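Local coordinates for protein polyketide synthase PksR (PDB 4U3V) that carries out intermediate steps in the synthesis of the polyketide antibiotic bacillaene, the piece described here being its double-hotdog enoyl-isomerase domain, at residues Q34-E39 with G92-L97; R77-S82 with I233-F238; I108-M113 with G128-G133. All coordinates share one frame; numbering follows the deposited sequence.

Contact 1: Q34-E39 with G92-L97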
loop_
_atom_site.group_PDB
_atom_site.type_symbol
_atom_site.label_atom_id
_atom_site.label_comp_id
_atom_site.label_asym_id
_atom_site.label_seq_id
_atom_site.Cartn_x
_atom_site.Cartn_y
_atom_site.Cartn_z
ATOM N N GLN A 34 -6.720 7.422 13.883
ATOM C CA GLN A 34 -5.806 7.536 15.032
ATOM C C GLN A 34 -5.186 6.168 15.234
ATOM O O GLN A 34 -5.853 5.144 15.109
ATOM C CB GLN A 34 -6.551 7.868 16.330
ATOM C CG GLN A 34 -7.237 9.203 16.379
ATOM C CD GLN A 34 -7.539 9.592 17.816
ATOM O OE1 GLN A 34 -7.627 8.738 18.693
ATOM N NE2 GLN A 34 -7.693 10.879 18.046
ATOM N N PHE A 35 -3.911 6.166 15.610
ATOM C CA PHE A 35 -3.176 4.897 15.789
ATOM C C PHE A 35 -2.467 4.942 17.134
ATOM O O PHE A 35 -1.790 5.915 17.457
ATOM C CB PHE A 35 -2.140 4.706 14.681
ATOM C CG PHE A 35 -2.755 4.499 13.345
ATOM C CD1 PHE A 35 -3.187 3.236 12.982
ATOM C CD2 PHE A 35 -3.057 5.586 12.527
ATOM C CE1 PHE A 35 -3.830 3.025 11.745
ATOM C CE2 PHE A 35 -3.705 5.376 11.302
ATOM C CZ PHE A 35 -4.102 4.107 10.925
ATOM N N THR A 36 -2.641 3.886 17.913
ATOM C CA THR A 36 -2.083 3.882 19.284
ATOM C C THR A 36 -0.936 2.853 19.406
ATOM O O THR A 36 -0.862 1.872 18.667
ATOM C CB THR A 36 -3.199 3.600 20.302
ATOM O OG1 THR A 36 -2.709 3.848 21.633
ATOM C CG2 THR A 36 -3.681 2.179 20.203
ATOM N N TYR A 37 -0.011 3.089 20.332
ATOM C CA TYR A 37 1.205 2.278 20.429
ATOM C C TYR A 37 0.862 0.805 20.487
ATOM O O TYR A 37 1.526 -0.028 19.864
ATOM C CB TYR A 37 1.990 2.655 21.697
ATOM C CG TYR A 37 3.300 1.925 21.862
ATOM C CD1 TYR A 37 4.422 2.290 21.105
ATOM C CD2 TYR A 37 3.462 0.952 22.855
ATOM C CE1 TYR A 37 5.644 1.661 21.279
ATOM C CE2 TYR A 37 4.675 0.283 23.001
ATOM C CZ TYR A 37 5.755 0.652 22.220
ATOM O OH TYR A 37 6.994 0.067 22.407
ATOM N N ASP A 38 -0.131 0.465 21.292
ATOM C CA ASP A 38 -0.328 -0.935 21.661
ATOM C C ASP A 38 -1.209 -1.755 20.715
ATOM O O ASP A 38 -1.364 -2.944 20.929
ATOM C CB ASP A 38 -0.895 -1.055 23.074
ATOM C CG ASP A 38 0.134 -0.760 24.151
ATOM O OD1 ASP A 38 1.347 -0.866 23.876
ATOM O OD2 ASP A 38 -0.278 -0.415 25.281
ATOM N N GLU A 39 -1.850 -1.142 19.720
ATOM C CA GLU A 39 -2.756 -1.926 18.875
ATOM C C GLU A 39 -1.993 -2.786 17.822
ATOM O O GLU A 39 -0.849 -2.468 17.464
ATOM C CB GLU A 39 -3.767 -1.003 18.194
ATOM C CG GLU A 39 -3.148 -0.093 17.150
ATOM C CD GLU A 39 -4.207 0.722 16.454
ATOM O OE1 GLU A 39 -4.337 1.922 16.777
ATOM O OE2 GLU A 39 -4.967 0.144 15.638
ATOM N N GLY A 92 2.829 4.618 25.078
ATOM C CA GLY A 92 1.806 5.539 25.575
ATOM C C GLY A 92 1.181 6.538 24.602
ATOM O O GLY A 92 0.246 7.244 24.969
ATOM N N GLU A 93 1.741 6.676 23.402
ATOM C CA GLU A 93 1.267 7.692 22.443
ATOM C C GLU A 93 0.106 7.226 21.555
ATOM O O GLU A 93 -0.047 6.013 21.226
ATOM C CB GLU A 93 2.409 8.182 21.539
ATOM C CG GLU A 93 3.529 8.875 22.300
ATOM C CD GLU A 93 4.637 9.367 21.409
ATOM O OE1 GLU A 93 4.749 8.901 20.239
ATOM O OE2 GLU A 93 5.378 10.271 21.877
ATOM N N THR A 94 -0.695 8.215 21.149
ATOM C CA THR A 94 -1.709 8.011 20.125
ATOM C C THR A 94 -1.519 9.112 19.115
ATOM O O THR A 94 -1.490 10.282 19.487
ATOM C CB THR A 94 -3.146 8.070 20.714
ATOM O OG1 THR A 94 -3.347 6.978 21.627
ATOM C CG2 THR A 94 -4.191 7.934 19.580
ATOM N N ILE A 95 -1.278 8.743 17.847
ATOM C CA ILE A 95 -1.067 9.719 16.785
ATOM C C ILE A 95 -2.315 9.898 15.929
ATOM O O ILE A 95 -2.848 8.921 15.422
ATOM C CB ILE A 95 0.034 9.257 15.814
ATOM C CG1 ILE A 95 1.334 8.950 16.567
ATOM C CG2 ILE A 95 0.212 10.278 14.690
ATOM C CD1 ILE A 95 1.656 9.928 17.668
ATOM N N GLU A 96 -2.702 11.157 15.693
ATOM C CA GLU A 96 -3.853 11.475 14.855
ATOM C C GLU A 96 -3.321 11.741 13.458
ATOM O O GLU A 96 -2.313 12.429 13.301
ATOM C CB GLU A 96 -4.522 12.771 15.354
ATOM C CG GLU A 96 -5.074 12.779 16.769
ATOM C CD GLU A 96 -5.531 14.190 17.174
ATOM O OE1 GLU A 96 -6.563 14.661 16.655
ATOM O OE2 GLU A 96 -4.787 14.871 17.907
ATOM N N LEU A 97 -4.016 11.220 12.444
ATOM C CA LEU A 97 -3.789 11.561 11.066
ATOM C C LEU A 97 -5.038 12.174 10.432
ATOM O O LEU A 97 -6.138 11.779 10.737
ATOM C CB LEU A 97 -3.427 10.316 10.258
ATOM C CG LEU A 97 -1.972 9.873 10.367
ATOM C CD1 LEU A 97 -1.779 9.207 11.712
ATOM C CD2 LEU A 97 -1.647 8.942 9.205
#
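Gln34 and Glu96 lie side by side on the more open face of an antiparallel strand pair, their chains pointing the same way. The amide nitrogen Gln34 NE2 rests on the methylene Glu96 CG at 3.5 Å, and the amide and carboxylate planes are turned 67° apart. Glu96 OE2 has its salt-bridge partner in Arg115. The oxygen end of the same amide meets the Thr94 methyl, Gln34 OE1 to Thr94 CG2 3.6 Å. Two residues along, on the same face, Thr36 turns its hydroxyl anti to the backbone N (chi1 -169°), which carries Thr36 OG1 to within 3.2 Å of Thr94 OG1, a hydrogen bond in which either may donate.

Phe35 and Leu97 occupy the reverse face and cross at about a right angle, Leu97 CD1 approaching the ring edge at Phe35 CD2, 3.9 Å away. His199 stacks on the same ring. The backbones of Phe35 and Ile95 exchange two bonds, Phe35 N to Ile95 O 3.0 Å and Ile95 N to Phe35 O 2.9 Å. Tyr37 N then reaches Glu93 O in a type I turn.

Glu39, at the N-cap of the next helix, folds back to accept from Thr36 N at 2.8 Å through the anti lone pair of OE1. This edge strand of the N-terminal hotdog is thus polar on one face and apolar on the other, and the Glu39 carboxylate, bonded to Thr36 N and to His199, ties the strand's end to the start of the following helix.

Contact 2: R77-S82 with I233-F238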
loop_
_atom_site.group_PDB
_atom_site.type_symbol
_atom_site.label_atom_id
_atom_site.label_comp_id
_atom_site.label_asym_id
_atom_site.label_seq_id
_atom_site.Cartn_x
_atom_site.Cartn_y
_atom_site.Cartn_z
ATOM N N ARG A 77 -8.697 8.133 -9.166
ATOM C CA ARG A 77 -7.246 8.005 -9.248
ATOM C C ARG A 77 -6.590 8.748 -8.103
ATOM O O ARG A 77 -6.973 9.876 -7.780
ATOM C CB ARG A 77 -6.701 8.617 -10.546
ATOM C CG ARG A 77 -7.410 8.158 -11.806
ATOM C CD ARG A 77 -6.852 6.842 -12.321
ATOM N NE ARG A 77 -7.650 6.343 -13.441
ATOM C CZ ARG A 77 -7.620 6.858 -14.666
ATOM N NH1 ARG A 77 -6.796 7.862 -14.939
ATOM N NH2 ARG A 77 -8.407 6.367 -15.622
ATOM N N ILE A 78 -5.520 8.163 -7.558
ATOM C CA ILE A 78 -4.523 8.935 -6.829
ATOM C C ILE A 78 -3.289 9.075 -7.716
ATOM O O ILE A 78 -2.936 8.132 -8.398
ATOM C CB ILE A 78 -4.073 8.172 -5.550
ATOM C CG1 ILE A 78 -5.278 7.694 -4.726
ATOM C CG2 ILE A 78 -3.059 8.987 -4.765
ATOM C CD1 ILE A 78 -6.206 8.813 -4.293
ATOM N N SER A 79 -2.623 10.227 -7.682
ATOM C CA SER A 79 -1.378 10.416 -8.455
ATOM C C SER A 79 -0.293 11.003 -7.591
ATOM O O SER A 79 -0.570 11.813 -6.695
ATOM C CB SER A 79 -1.624 11.359 -9.649
ATOM O OG SER A 79 -2.804 10.999 -10.345
ATOM N N LYS A 80 0.962 10.657 -7.899
ATOM C CA LYS A 80 2.139 11.307 -7.347
ATOM C C LYS A 80 2.157 11.283 -5.815
ATOM O O LYS A 80 2.485 12.272 -5.150
ATOM C CB LYS A 80 2.317 12.736 -7.876
ATOM C CG LYS A 80 2.154 12.805 -9.383
ATOM C CD LYS A 80 2.749 14.077 -9.956
ATOM C CE LYS A 80 2.714 14.023 -11.481
ATOM N NZ LYS A 80 2.958 15.373 -12.073
ATOM N N LEU A 81 1.785 10.132 -5.270
ATOM C CA LEU A 81 1.772 9.960 -3.802
ATOM C C LEU A 81 3.206 9.737 -3.325
ATOM O O LEU A 81 3.927 8.813 -3.778
ATOM C CB LEU A 81 0.895 8.757 -3.457
ATOM C CG LEU A 81 0.763 8.408 -1.980
ATOM C CD1 LEU A 81 0.059 9.559 -1.248
ATOM C CD2 LEU A 81 0.004 7.070 -1.848
ATOM N N SER A 82 3.655 10.625 -2.468
ATOM C CA SER A 82 5.027 10.644 -2.009
ATOM C C SER A 82 5.037 10.616 -0.478
ATOM O O SER A 82 4.223 11.293 0.138
ATOM C CB SER A 82 5.670 11.933 -2.539
ATOM O OG SER A 82 6.838 12.228 -1.849
ATOM N N ILE A 233 3.967 6.047 -4.505
ATOM C CA ILE A 233 3.255 5.360 -5.591
ATOM C C ILE A 233 2.863 6.399 -6.661
ATOM O O ILE A 233 2.135 7.343 -6.382
ATOM C CB ILE A 233 1.992 4.626 -5.068
ATOM C CG1 ILE A 233 2.347 3.752 -3.854
ATOM C CG2 ILE A 233 1.301 3.868 -6.219
ATOM C CD1 ILE A 233 1.142 3.057 -3.220
ATOM N N ASN A 234 3.320 6.223 -7.897
ATOM C CA ASN A 234 3.033 7.206 -8.963
ATOM C C ASN A 234 1.558 7.328 -9.384
ATOM O O ASN A 234 1.076 8.438 -9.699
ATOM C CB ASN A 234 3.900 6.918 -10.203
ATOM C CG ASN A 234 5.373 7.224 -9.980
ATOM O OD1 ASN A 234 5.742 7.946 -9.056
ATOM N ND2 ASN A 234 6.224 6.692 -10.856
ATOM N N ASP A 235 0.836 6.212 -9.342
ATOM C CA ASP A 235 -0.577 6.180 -9.716
ATOM C C ASP A 235 -1.311 5.026 -9.053
ATOM O O ASP A 235 -0.852 3.871 -9.062
ATOM C CB ASP A 235 -0.735 6.133 -11.242
ATOM C CG ASP A 235 -2.147 6.507 -11.702
ATOM O OD1 ASP A 235 -2.562 7.677 -11.520
ATOM O OD2 ASP A 235 -2.842 5.628 -12.256
ATOM N N ILE A 236 -2.530 5.287 -8.578
ATOM C CA ILE A 236 -3.407 4.217 -8.180
ATOM C C ILE A 236 -4.723 4.419 -8.892
ATOM O O ILE A 236 -5.226 5.538 -8.910
ATOM C CB ILE A 236 -3.686 4.258 -6.652
ATOM C CG1 ILE A 236 -2.365 4.458 -5.890
ATOM C CG2 ILE A 236 -4.496 3.024 -6.236
ATOM C CD1 ILE A 236 -2.520 4.485 -4.369
ATOM N N GLN A 237 -5.257 3.368 -9.493
ATOM C CA GLN A 237 -6.619 3.427 -10.058
ATOM C C GLN A 237 -7.506 2.486 -9.313
ATOM O O GLN A 237 -7.225 1.303 -9.238
ATOM C CB GLN A 237 -6.616 2.996 -11.547
ATOM C CG GLN A 237 -5.562 3.677 -12.405
ATOM C CD GLN A 237 -5.659 3.242 -13.865
ATOM O OE1 GLN A 237 -6.131 2.144 -14.166
ATOM N NE2 GLN A 237 -5.153 4.067 -14.759
ATOM N N PHE A 238 -8.622 2.993 -8.781
ATOM C CA PHE A 238 -9.391 2.215 -7.842
ATOM C C PHE A 238 -10.903 2.450 -8.030
ATOM O O PHE A 238 -11.297 3.432 -8.648
ATOM C CB PHE A 238 -8.980 2.622 -6.401
ATOM C CG PHE A 238 -9.107 4.085 -6.139
ATOM C CD1 PHE A 238 -10.330 4.592 -5.687
ATOM C CD2 PHE A 238 -8.076 4.981 -6.437
ATOM C CE1 PHE A 238 -10.486 5.950 -5.523
ATOM C CE2 PHE A 238 -8.216 6.344 -6.215
ATOM C CZ PHE A 238 -9.467 6.830 -5.818
HETATM O O HOH W 1 5.195 8.878 -6.338
#
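Arg77 lays its guanidinium against the side-chain amide of Gln237, the two planes stacked and only 26° apart. Gln237 NE2 sits over one guanidinium face, offset toward the rim and 3.6 Å from Arg77 NE. A bend at chi2 (-84°) turns the arginine across toward the other strand, pressing its CD against Gln237 CG at 3.4 Å. The polar ends find partners elsewhere: Arg77 NH2 bonds Ser134 O, and Gln237 OE1 bonds His277.

On the reverse face, Ile78 and Phe238 cross at about a right angle, with Ile78 CG1 3.6 Å from Phe238 CE2. The backbone N of Ile78 lies at the edge of that ring, and Phe66 meets the ring edge-to-face. Ile236 packs beside Ile78, CB to CB 4.1 Å.

This antiparallel pairing is where the two hotdogs of the domain join, strand 75-83 of the N-terminal fold running against strand 230-239 of the C-terminal one. The hydrogen-bonded pairs Ile78/Ile236 and Leu81/Ile233 stand three residues apart, and between them the chain turns a corner at Asn234. On the other side of this strand, Asn234 and Asp235 both face Ser279, a classic beta bulge. Asn234 O takes Lys80 N at 2.9 Å. Leu81 O accepts from Ile233 N and also from a water, 2.9 Å away, that donates to Asn234 OD1 as well. On the polar face Asp235 OD1 stands 3.5 Å from Ser79 OG.

Contact 3: I108-M113 with G128-G133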
loop_
_atom_site.group_PDB
_atom_site.type_symbol
_atom_site.label_atom_id
_atom_site.label_comp_id
_atom_site.label_asym_id
_atom_site.label_seq_id
_atom_site.Cartn_x
_atom_site.Cartn_y
_atom_site.Cartn_z
ATOM N N ILE A 108 -6.384 18.763 -7.544
ATOM C CA ILE A 108 -6.643 18.590 -6.115
ATOM C C ILE A 108 -5.459 17.903 -5.437
ATOM O O ILE A 108 -5.169 16.736 -5.701
ATOM C CB ILE A 108 -7.902 17.742 -5.882
ATOM C CG1 ILE A 108 -9.071 18.273 -6.737
ATOM C CG2 ILE A 108 -8.254 17.731 -4.402
ATOM C CD1 ILE A 108 -10.084 17.216 -7.154
ATOM N N GLU A 109 -4.777 18.642 -4.580
ATOM C CA GLU A 109 -3.684 18.104 -3.796
ATOM C C GLU A 109 -4.176 17.551 -2.445
ATOM O O GLU A 109 -4.949 18.200 -1.735
ATOM C CB GLU A 109 -2.660 19.205 -3.592
ATOM C CG GLU A 109 -1.419 18.814 -2.828
ATOM C CD GLU A 109 -0.308 19.824 -3.022
ATOM O OE1 GLU A 109 -0.425 20.653 -3.949
ATOM O OE2 GLU A 109 0.672 19.798 -2.248
ATOM N N LEU A 110 -3.700 16.365 -2.069
ATOM C CA LEU A 110 -4.031 15.790 -0.762
ATOM C C LEU A 110 -2.817 15.922 0.146
ATOM O O LEU A 110 -1.718 15.520 -0.223
ATOM C CB LEU A 110 -4.388 14.306 -0.890
ATOM C CG LEU A 110 -5.616 13.962 -1.740
ATOM C CD1 LEU A 110 -5.723 12.457 -1.926
ATOM C CD2 LEU A 110 -6.888 14.533 -1.142
ATOM N N GLN A 111 -3.016 16.471 1.340
ATOM C CA GLN A 111 -1.988 16.451 2.352
ATOM C C GLN A 111 -2.385 15.544 3.524
ATOM O O GLN A 111 -3.377 15.789 4.192
ATOM C CB GLN A 111 -1.779 17.852 2.894
ATOM C CG GLN A 111 -1.240 18.798 1.850
ATOM C CD GLN A 111 -0.300 19.801 2.457
ATOM O OE1 GLN A 111 -0.661 20.963 2.635
ATOM N NE2 GLN A 111 0.880 19.339 2.863
ATOM N N ILE A 112 -1.628 14.482 3.731
ATOM C CA ILE A 112 -1.846 13.620 4.879
ATOM C C ILE A 112 -0.930 14.100 5.981
ATOM O O ILE A 112 0.298 13.969 5.891
ATOM C CB ILE A 112 -1.496 12.140 4.572
ATOM C CG1 ILE A 112 -2.142 11.647 3.268
ATOM C CG2 ILE A 112 -1.890 11.269 5.746
ATOM C CD1 ILE A 112 -3.604 11.941 3.158
ATOM N N MET A 113 -1.531 14.617 7.054
ATOM C CA MET A 113 -0.776 15.229 8.145
ATOM C C MET A 113 -0.942 14.376 9.380
ATOM O O MET A 113 -1.957 13.694 9.554
ATOM C CB MET A 113 -1.341 16.633 8.466
ATOM C CG MET A 113 -1.646 17.486 7.242
ATOM S SD MET A 113 -0.093 18.143 6.612
ATOM C CE MET A 113 0.399 19.318 7.885
ATOM N N GLY A 128 -0.041 13.863 -2.114
ATOM C CA GLY A 128 -0.415 13.342 -3.444
ATOM C C GLY A 128 -1.448 14.202 -4.153
ATOM O O GLY A 128 -1.725 15.344 -3.737
ATOM N N GLN A 129 -2.092 13.614 -5.157
ATOM C CA GLN A 129 -3.163 14.268 -5.886
ATOM C C GLN A 129 -4.268 13.270 -6.075
ATOM O O GLN A 129 -4.027 12.060 -6.067
ATOM C CB GLN A 129 -2.662 14.734 -7.253
ATOM C CG GLN A 129 -1.608 15.825 -7.159
ATOM C CD GLN A 129 -1.026 16.184 -8.509
ATOM O OE1 GLN A 129 -1.615 15.891 -9.543
ATOM N NE2 GLN A 129 0.161 16.768 -8.503
ATOM N N CYS A 130 -5.499 13.742 -6.212
ATOM C CA CYS A 130 -6.537 12.821 -6.654
ATOM C C CYS A 130 -7.358 13.433 -7.755
ATOM O O CYS A 130 -7.327 14.643 -7.943
ATOM C CB CYS A 130 -7.411 12.302 -5.513
ATOM S SG CYS A 130 -8.342 13.587 -4.620
ATOM N N GLY A 131 -8.039 12.575 -8.510
ATOM C CA GLY A 131 -8.741 12.980 -9.719
ATOM C C GLY A 131 -9.849 12.001 -10.060
ATOM O O GLY A 131 -9.803 10.811 -9.702
ATOM N N ILE A 132 -10.877 12.496 -10.747
ATOM C CA ILE A 132 -11.837 11.603 -11.395
ATOM C C ILE A 132 -11.097 10.731 -12.428
ATOM O O ILE A 132 -10.075 11.134 -12.971
ATOM C CB ILE A 132 -12.944 12.405 -12.125
ATOM C CG1 ILE A 132 -14.018 12.849 -11.131
ATOM C CG2 ILE A 132 -13.582 11.562 -13.213
ATOM C CD1 ILE A 132 -13.493 13.832 -10.115
ATOM N N GLY A 133 -11.650 9.556 -12.710
ATOM C CA GLY A 133 -11.068 8.658 -13.699
ATOM C C GLY A 133 -11.787 7.339 -13.650
ATOM O O GLY A 133 -12.152 6.865 -12.577
HETATM O O HOH W 2 -6.052 16.412 -9.291
#
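Leu110 presses both methyls, CD1 and CD2, against Cys130 SG, each at 3.9 Å. Cys130 holds that sulfur between its backbone N and carbonyl carbon (chi1 62°), which places SG on the leucine's side. Ile108 adds a looser contact, Ile108 CG2 to Cys130 SG 4.2 Å, and the thiol is bordered by hydrocarbon here.

Backbone bonds set these side chains in place. Leu110 and Gly128 exchange a pair: Leu110 N reaches Gly128 O at 2.8 Å, and Gly128 N meets Leu110 O at 3.0 Å. At the other end of the pairing Cys130 N bonds Ile108 O; the strand axes run 134° apart, well short of antiparallel. A water bridges the strands here, accepting from Ile108 N and donating to Cys130 O at 2.6 Å. On the opposite face, CB of Gln129 lies 3.6 Å from Ile108 O, and Glu109 CG is equally close to Gly128 O.

The two strands form a beta hairpin of the N-terminal hotdog. Leu110 packs on Ala62 and Ala65 of helix 56-69, the helix wrapped by the sheet, and Ile108 on Leu69; strand 94-102 flanks the 108-113 side, while strand 75-83 pairs with 128-132 on the other.

All three contacts belong to the run of antiparallel strands that curls round helix 56-69, in the order 31-36, 94-102, 108-116, 121-132, 75-83 and then 230-239 of the second hotdog. Contact 1 is at the outer edge and contact 2 at the seam, their centres about 26 Å apart; contact 3 lies between, about 9 Å from contact 2 and about 24 Å from contact 1. Leu97 of contact 1 packs on Ile112 and Met113, and Ser79 of contact 2 probably bonds Gln129. Along the chain contacts 1 and 2 interleave, and contact 3 falls wholly between 77-82 and 233-238, whose pairing joins two hotdogs into one double-hotdog domain.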